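Local coordinates for protein ftsY (Mycoplasma mycoides, PDB 1ZU5) that is an SRP receptor of the SRP54-type family, built from a helical bundle domain and a P-loop GTPase-type domain, and probably acts in SRP-dependent protein targeting, at residues Ile284-Val289 against Leu296-Ile301; Ile235-Gly240 against Ile259-Met264. One frame throughout, in Å; residues are numbered along the deposited sequence.

Contact 1: Ile284-Val289 against Leu296-Ile301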
ATOM      1  N   ILE A 284       4.537   2.564  -2.226  1.00 32.83           N
ATOM      2  CA  ILE A 284       3.087   2.496  -2.048  1.00 32.60           C
ATOM      3  C   ILE A 284       2.449   2.879  -3.369  1.00 33.59           C
ATOM      4  O   ILE A 284       2.706   3.967  -3.852  1.00 34.81           O
ATOM      5  CB  ILE A 284       2.592   3.424  -0.938  1.00 32.28           C
ATOM      6  CG1 ILE A 284       3.182   2.987   0.399  1.00 32.56           C
ATOM      7  CG2 ILE A 284       1.060   3.396  -0.853  1.00 29.19           C
ATOM      8  CD1 ILE A 284       3.056   4.038   1.556  1.00 33.36           C
ATOM      9  N   LYS A 285       1.642   1.996  -3.962  1.00 33.54           N
ATOM     10  CA  LYS A 285       1.002   2.290  -5.244  1.00 33.79           C
ATOM     11  C   LYS A 285      -0.465   2.652  -5.156  1.00 35.55           C
ATOM     12  O   LYS A 285      -0.969   3.413  -5.980  1.00 36.64           O
ATOM     13  CB  LYS A 285       1.187   1.120  -6.200  1.00 32.98           C
ATOM     14  CG  LYS A 285       2.686   0.835  -6.455  1.00 32.10           C
ATOM     15  CD  LYS A 285       2.908   0.142  -7.769  1.00 32.35           C
ATOM     16  CE  LYS A 285       4.394  -0.115  -7.955  1.00 30.94           C
ATOM     17  NZ  LYS A 285       4.631  -0.726  -9.260  1.00 28.20           N
ATOM     18  N   MET A 286      -1.168   2.090  -4.178  1.00 36.89           N
ATOM     19  CA  MET A 286      -2.553   2.421  -3.952  1.00 38.17           C
ATOM     20  C   MET A 286      -2.726   2.668  -2.480  1.00 38.59           C
ATOM     21  O   MET A 286      -1.995   2.152  -1.642  1.00 37.77           O
ATOM     22  CB  MET A 286      -3.510   1.307  -4.405  1.00 38.87           C
ATOM     23  CG  MET A 286      -3.385   0.855  -5.902  1.00 42.76           C
ATOM     24  SD  MET A 286      -4.041   2.118  -7.039  1.00 52.34           S
ATOM     25  CE  MET A 286      -5.569   1.410  -7.676  1.00 49.01           C
ATOM     26  N   ILE A 287      -3.726   3.473  -2.167  1.00 40.19           N
ATOM     27  CA  ILE A 287      -4.042   3.801  -0.804  1.00 41.48           C
ATOM     28  C   ILE A 287      -5.555   3.673  -0.635  1.00 43.21           C
ATOM     29  O   ILE A 287      -6.333   4.012  -1.537  1.00 42.71           O
ATOM     30  CB  ILE A 287      -3.427   5.156  -0.471  1.00 40.74           C
ATOM     31  CG1 ILE A 287      -3.673   5.532   0.980  1.00 41.68           C
ATOM     32  CG2 ILE A 287      -3.863   6.250  -1.496  1.00 43.24           C
ATOM     33  CD1 ILE A 287      -2.679   6.602   1.447  1.00 43.41           C
ATOM     34  N   GLY A 288      -5.982   3.045   0.444  1.00 45.82           N
ATOM     35  CA  GLY A 288      -7.389   2.802   0.651  1.00 49.92           C
ATOM     36  C   GLY A 288      -7.917   3.849   1.608  1.00 52.98           C
ATOM     37  O   GLY A 288      -7.378   4.029   2.715  1.00 53.72           O
ATOM     38  N   VAL A 289      -8.990   4.519   1.184  1.00 55.13           N
ATOM     39  CA  VAL A 289      -9.555   5.669   1.906  1.00 57.06           C
ATOM     40  C   VAL A 289     -10.910   5.448   2.591  1.00 58.31           C
ATOM     41  O   VAL A 289     -11.343   6.275   3.360  1.00 59.41           O
ATOM     42  CB  VAL A 289      -9.690   6.874   0.961  1.00 57.31           C
ATOM     43  CG1 VAL A 289     -10.382   8.044   1.663  1.00 58.06           C
ATOM     44  CG2 VAL A 289      -8.318   7.297   0.415  1.00 56.58           C
ATOM     45  N   LEU A 296     -10.578   3.748  -3.181  1.00 50.30           N
ATOM     46  CA  LEU A 296      -9.210   3.304  -3.376  1.00 49.77           C
ATOM     47  C   LEU A 296      -8.589   4.218  -4.407  1.00 49.24           C
ATOM     48  O   LEU A 296      -9.147   4.376  -5.496  1.00 49.67           O
ATOM     49  CB  LEU A 296      -9.176   1.832  -3.859  1.00 49.11           C
ATOM     50  CG  LEU A 296      -7.817   1.307  -4.332  1.00 49.53           C
ATOM     51  CD1 LEU A 296      -6.879   1.006  -3.141  1.00 50.14           C
ATOM     52  CD2 LEU A 296      -7.978   0.101  -5.215  1.00 49.27           C
ATOM     53  N   LEU A 297      -7.441   4.818  -4.102  1.00 48.01           N
ATOM     54  CA  LEU A 297      -6.841   5.688  -5.106  1.00 46.96           C
ATOM     55  C   LEU A 297      -5.369   5.496  -5.284  1.00 45.86           C
ATOM     56  O   LEU A 297      -4.697   5.016  -4.379  1.00 45.33           O
ATOM     57  CB  LEU A 297      -7.184   7.170  -4.865  1.00 47.48           C
ATOM     58  CG  LEU A 297      -6.614   7.926  -3.678  1.00 49.37           C
ATOM     59  CD1 LEU A 297      -6.410   9.374  -4.065  1.00 51.92           C
ATOM     60  CD2 LEU A 297      -7.565   7.820  -2.500  1.00 51.02           C
ATOM     61  N   ALA A 298      -4.868   5.878  -6.459  1.00 44.40           N
ATOM     62  CA  ALA A 298      -3.459   5.787  -6.743  1.00 43.72           C
ATOM     63  C   ALA A 298      -2.745   6.651  -5.718  1.00 43.45           C
ATOM     64  O   ALA A 298      -3.282   7.684  -5.286  1.00 43.66           O
ATOM     65  CB  ALA A 298      -3.156   6.244  -8.174  1.00 43.79           C
ATOM     66  N   PHE A 299      -1.555   6.215  -5.294  1.00 42.37           N
ATOM     67  CA  PHE A 299      -0.864   6.911  -4.227  1.00 41.54           C
ATOM     68  C   PHE A 299      -0.118   8.052  -4.881  1.00 42.45           C
ATOM     69  O   PHE A 299       0.363   7.896  -5.985  1.00 42.60           O
ATOM     70  CB  PHE A 299       0.075   5.959  -3.478  1.00 39.49           C
ATOM     71  CG  PHE A 299       0.900   6.632  -2.402  1.00 36.97           C
ATOM     72  CD1 PHE A 299       0.379   6.863  -1.148  1.00 35.64           C
ATOM     73  CD2 PHE A 299       2.205   7.024  -2.647  1.00 34.49           C
ATOM     74  CE1 PHE A 299       1.146   7.484  -0.168  1.00 34.53           C
ATOM     75  CE2 PHE A 299       2.966   7.638  -1.668  1.00 33.07           C
ATOM     76  CZ  PHE A 299       2.434   7.860  -0.433  1.00 31.26           C
ATOM     77  N   ASP A 300      -0.049   9.200  -4.210  1.00 43.31           N
ATOM     78  CA  ASP A 300       0.684  10.382  -4.703  1.00 43.49           C
ATOM     79  C   ASP A 300       1.424  10.988  -3.521  1.00 42.38           C
ATOM     80  O   ASP A 300       0.803  11.454  -2.552  1.00 42.43           O
ATOM     81  CB  ASP A 300      -0.306  11.400  -5.302  1.00 44.65           C
ATOM     82  CG  ASP A 300       0.378  12.657  -5.849  1.00 47.90           C
ATOM     83  OD1 ASP A 300       0.990  13.437  -5.083  1.00 50.77           O
ATOM     84  OD2 ASP A 300       0.270  12.880  -7.064  1.00 54.06           O
ATOM     85  N   ILE A 301       2.745  10.969  -3.595  1.00 41.94           N
ATOM     86  CA  ILE A 301       3.593  11.421  -2.505  1.00 42.95           C
ATOM     87  C   ILE A 301       3.435  12.895  -2.125  1.00 43.14           C
ATOM     88  O   ILE A 301       3.425  13.235  -0.937  1.00 42.69           O
ATOM     89  CB  ILE A 301       5.074  11.062  -2.761  1.00 43.26           C
ATOM     90  CG1 ILE A 301       5.962  11.538  -1.603  1.00 43.97           C
ATOM     91  CG2 ILE A 301       5.552  11.588  -4.132  1.00 44.10           C
ATOM     92  CD1 ILE A 301       5.571  10.918  -0.199  1.00 45.56           C
TER
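Ile-287 and Leu-297 form an antiparallel hydrogen-bonded pair: Ile-287 N gives to Leu-297 O at 2.9 Å, and Leu-297 N returns a bond to Ile-287 O. A third backbone bond, Phe-299 N to Lys-285 O at 2.9 Å, falls just past strand 296-298, where the chain is leaving the sheet. The non-hydrogen-bonded pairs Met-286 with Ala-298 and Gly-288 with Leu-296 flank the central pair. The strand axes run at 152°, nearly antiparallel, and the short connection between consecutive strands makes this a beta hairpin.

Apolar contacts fall on two faces. On the face of Ile-287 and Leu-297, these side chains lie side by side, Ile-287 CG2 at 3.9 Å from Leu-297 CG. On the face of Leu-296, its CD1 is 3.6 Å from Met-286 CB; the two side chains cross at about a right angle, and the bent Met-286 chain brings CE to 3.7 Å from Leu-296 CD2. Met-125 and Tyr-128 of helix 115-131 also touch Met-286.

The aromatic contact is a CH-pi interaction. With CG of Phe-299 anti to the backbone N (chi1 176°), this torsion carries the ring across to Ile-284, whose CG2 lies over one face, 3.9 Å from the ring centroid and 30° off the normal. Ile-287 CD1 meets the edge of the same ring, 4.0 Å from Phe-299 CD1. The rings of Phe-299 and Tyr-304 meet as well.

No side-chain hydrogen bond or salt bridge crosses here, and Lys-285 NZ turns to Glu-230 and Arg-97 O. Backbone pairing therefore sets the register of the sheet's last strand, and apolar contacts are made on both faces.

Contact 2: Ile235-Gly240 against Ile259-Met264; sequences IDATTG and IILTKM
Lys-263 runs past the oxygen side of the Asp-236 carboxylate, tilted out of its plane, its chain bent at chi3 (-35°) so that CE comes to 3.2 Å from Asp-236 OD1. The ammonium end completes a salt bridge that is long and weak, with Lys-263 NZ 3.3 Å from Asp-236 OD2. Thr-238 meets the same lysine at about a right angle, and a water joins them, donating to Thr-238 OG1 and accepting from Lys-263 NZ.

The carboxylate is held from its own segment as well. Asp-236 OD1 accepts from Thr-238 N at 2.8 Å, which makes an Asx turn, and from Thr-238 OG1 at 2.7 Å. Both donors approach from one face of the carboxylate plane, 38° and 32° out of it, and Lys-263 CE and NZ lie on the opposite face. OD1 is thus gripped twice, while Lys-263 NZ has OD2 as its nearer oxygen.

These groups lie at the C-terminal ends of neighbouring parallel strands in a beta-alpha-beta unit, strand 230-236, helix 240-253 and strand 258-262, part of the P-loop NTPase-type sheet. Ile-235 pairs with Leu-261 and Asp-236 with Thr-262. The register is fixed by Ile-235 N to Ile-260 O, Thr-262 N to Ile-235 O and Ala-237 N to Thr-262 O. Thr-262 points to the same face as Asp-236, its OG1 3.4 Å from Asp-236 CA, and lies near, without touching, a probable Walker A loop.

On the face of Ile-235 and Leu-261 the contacts are apolar. Ile-235 and Ile-259 meet through their CD1 ends, 3.7 Å apart. Farther along, Ala-237 CB approaches Leu-261 CD1 to 3.7 Å and stands near Met-264 SD, while Ile-272 of helix 272-279 packs on both Leu-261 and Met-264.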
ATOM      1  N   ILE A 235      -1.197  -3.705   3.353  1.00 29.26           N
ATOM      2  CA  ILE A 235      -0.795  -3.330   4.733  1.00 28.93           C
ATOM      3  C   ILE A 235      -1.893  -2.418   5.304  1.00 30.66           C
ATOM      4  O   ILE A 235      -2.236  -1.370   4.689  1.00 30.94           O
ATOM      5  CB  ILE A 235       0.538  -2.602   4.799  1.00 28.70           C
ATOM      6  CG1 ILE A 235       1.622  -3.422   4.134  1.00 28.15           C
ATOM      7  CG2 ILE A 235       0.917  -2.266   6.235  1.00 24.30           C
ATOM      8  CD1 ILE A 235       2.988  -2.740   4.152  1.00 27.23           C
ATOM      9  N   ASP A 236      -2.451  -2.845   6.448  1.00 30.81           N
ATOM     10  CA  ASP A 236      -3.505  -2.134   7.124  1.00 31.94           C
ATOM     11  C   ASP A 236      -2.873  -1.027   7.941  1.00 32.09           C
ATOM     12  O   ASP A 236      -2.088  -1.304   8.852  1.00 32.59           O
ATOM     13  CB  ASP A 236      -4.274  -3.111   8.005  1.00 32.18           C
ATOM     14  CG  ASP A 236      -5.333  -2.438   8.878  1.00 34.50           C
ATOM     15  OD1 ASP A 236      -5.363  -1.192   9.017  1.00 36.54           O
ATOM     16  OD2 ASP A 236      -6.118  -3.192   9.477  1.00 37.71           O
ATOM     17  N   ALA A 237      -3.194   0.231   7.623  1.00 32.09           N
ATOM     18  CA  ALA A 237      -2.508   1.375   8.268  1.00 32.72           C
ATOM     19  C   ALA A 237      -2.755   1.406   9.760  1.00 32.98           C
ATOM     20  O   ALA A 237      -1.930   1.911  10.497  1.00 35.04           O
ATOM     21  CB  ALA A 237      -2.920   2.722   7.636  1.00 32.41           C
ATOM     22  N   THR A 238      -3.874   0.857  10.222  1.00 33.18           N
ATOM     23  CA  THR A 238      -4.153   0.814  11.672  1.00 32.89           C
ATOM     24  C   THR A 238      -3.262  -0.191  12.426  1.00 34.39           C
ATOM     25  O   THR A 238      -3.210  -0.168  13.653  1.00 35.99           O
ATOM     26  CB  THR A 238      -5.688   0.621  11.978  1.00 33.16           C
ATOM     27  OG1 THR A 238      -6.124  -0.709  11.582  1.00 30.35           O
ATOM     28  CG2 THR A 238      -6.511   1.691  11.216  1.00 27.79           C
ATOM     29  N   THR A 239      -2.520  -1.043  11.700  1.00 34.65           N
ATOM     30  CA  THR A 239      -1.615  -1.968  12.362  1.00 33.98           C
ATOM     31  C   THR A 239      -0.281  -1.275  12.718  1.00 34.71           C
ATOM     32  O   THR A 239       0.535  -1.803  13.469  1.00 34.70           O
ATOM     33  CB  THR A 239      -1.437  -3.313  11.579  1.00 34.11           C
ATOM     34  OG1 THR A 239      -0.940  -3.052  10.273  1.00 33.77           O
ATOM     35  CG2 THR A 239      -2.733  -4.045  11.432  1.00 30.78           C
ATOM     36  N   GLY A 240      -0.073  -0.079  12.183  1.00 35.68           N
ATOM     37  CA  GLY A 240       1.080   0.775  12.544  1.00 36.06           C
ATOM     38  C   GLY A 240       2.435   0.196  12.183  1.00 36.76           C
ATOM     39  O   GLY A 240       2.553  -0.583  11.230  1.00 36.52           O
ATOM     40  N   ILE A 259       2.806  -1.627  -2.686  1.00 32.05           N
ATOM     41  CA  ILE A 259       1.981  -1.763  -1.493  1.00 31.19           C
ATOM     42  C   ILE A 259       0.625  -1.140  -1.707  1.00 30.76           C
ATOM     43  O   ILE A 259       0.476  -0.168  -2.432  1.00 31.33           O
ATOM     44  CB  ILE A 259       2.719  -1.193  -0.256  1.00 31.10           C
ATOM     45  CG1 ILE A 259       3.848  -2.161   0.132  1.00 34.49           C
ATOM     46  CG2 ILE A 259       1.792  -1.022   0.925  1.00 31.54           C
ATOM     47  CD1 ILE A 259       4.747  -1.613   1.079  1.00 34.91           C
ATOM     48  N   ILE A 260      -0.388  -1.763  -1.115  1.00 30.52           N
ATOM     49  CA  ILE A 260      -1.732  -1.194  -0.981  1.00 29.36           C
ATOM     50  C   ILE A 260      -1.881  -0.973   0.492  1.00 29.78           C
ATOM     51  O   ILE A 260      -2.009  -1.939   1.243  1.00 28.89           O
ATOM     52  CB  ILE A 260      -2.805  -2.130  -1.464  1.00 28.67           C
ATOM     53  CG1 ILE A 260      -2.475  -2.607  -2.898  1.00 30.12           C
ATOM     54  CG2 ILE A 260      -4.160  -1.425  -1.412  1.00 29.72           C
ATOM     55  CD1 ILE A 260      -3.448  -3.616  -3.466  1.00 27.16           C
ATOM     56  N   LEU A 261      -1.756   0.301   0.893  1.00 30.91           N
ATOM     57  CA  LEU A 261      -1.952   0.771   2.256  1.00 31.72           C
ATOM     58  C   LEU A 261      -3.430   1.076   2.482  1.00 32.57           C
ATOM     59  O   LEU A 261      -3.981   2.083   2.015  1.00 34.06           O
ATOM     60  CB  LEU A 261      -1.096   2.028   2.493  1.00 31.34           C
ATOM     61  CG  LEU A 261      -1.075   2.742   3.839  1.00 29.60           C
ATOM     62  CD1 LEU A 261      -0.405   1.902   4.993  1.00 24.17           C
ATOM     63  CD2 LEU A 261      -0.384   4.091   3.663  1.00 29.44           C
ATOM     64  N   THR A 262      -4.081   0.202   3.217  1.00 32.71           N
ATOM     65  CA  THR A 262      -5.500   0.330   3.422  1.00 32.07           C
ATOM     66  C   THR A 262      -5.768   1.038   4.743  1.00 32.58           C
ATOM     67  O   THR A 262      -4.864   1.118   5.606  1.00 32.43           O
ATOM     68  CB  THR A 262      -6.160  -1.058   3.440  1.00 31.65           C
ATOM     69  OG1 THR A 262      -5.772  -1.743   4.628  1.00 32.66           O
ATOM     70  CG2 THR A 262      -5.718  -1.892   2.250  1.00 31.02           C
ATOM     71  N   LYS A 263      -7.005   1.581   4.863  1.00 33.55           N
ATOM     72  CA  LYS A 263      -7.587   2.155   6.092  1.00 33.54           C
ATOM     73  C   LYS A 263      -6.808   3.342   6.575  1.00 33.39           C
ATOM     74  O   LYS A 263      -6.712   3.600   7.779  1.00 32.79           O
ATOM     75  CB  LYS A 263      -7.734   1.092   7.186  1.00 33.55           C
ATOM     76  CG  LYS A 263      -8.304  -0.259   6.587  1.00 37.55           C
ATOM     77  CD  LYS A 263      -9.116  -1.074   7.568  1.00 42.63           C
ATOM     78  CE  LYS A 263      -8.556  -0.934   8.942  1.00 47.54           C
ATOM     79  NZ  LYS A 263      -9.160  -1.888   9.874  1.00 50.91           N
ATOM     80  N   MET A 264      -6.230   4.075   5.635  1.00 34.26           N
ATOM     81  CA  MET A 264      -5.437   5.242   5.998  1.00 35.98           C
ATOM     82  C   MET A 264      -6.298   6.281   6.735  1.00 36.59           C
ATOM     83  O   MET A 264      -5.827   6.934   7.637  1.00 37.82           O
ATOM     84  CB  MET A 264      -4.729   5.818   4.779  1.00 36.26           C
ATOM     85  CG  MET A 264      -3.826   6.970   5.119  1.00 38.74           C
ATOM     86  SD  MET A 264      -2.226   6.543   5.838  1.00 42.97           S
ATOM     87  CE  MET A 264      -2.121   7.834   7.110  1.00 38.79           C
TER
HETATM   88  O   HOH W   1      -8.651  -1.122  12.427  1.00 30.03           O

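Both contacts belong to one mixed sheet and are mostly buried, with centres 10 Å apart. Strands 258-262 and 284-288 are neighbours, joined by Lys-285 N to Ile-259 O at 2.9 Å and by Gly-288 N to Leu-261 O at 2.7 Å, both probable hydrogen bonds. Contact 2 lies inside the parallel part of the sheet, whereas contact 1 adds the antiparallel strand at its margin. Their chemistry follows: contact 1 crosses with backbone bonds, apolar side chains and a CH-pi contact, with no side-chain hydrogen bond or salt bridge, while contact 2 adds charge and water at the strand ends, where Thr-238 and Lys-263 are exposed. Apolar packing also links them, through Ile-287 CD1 against Met-264 CG.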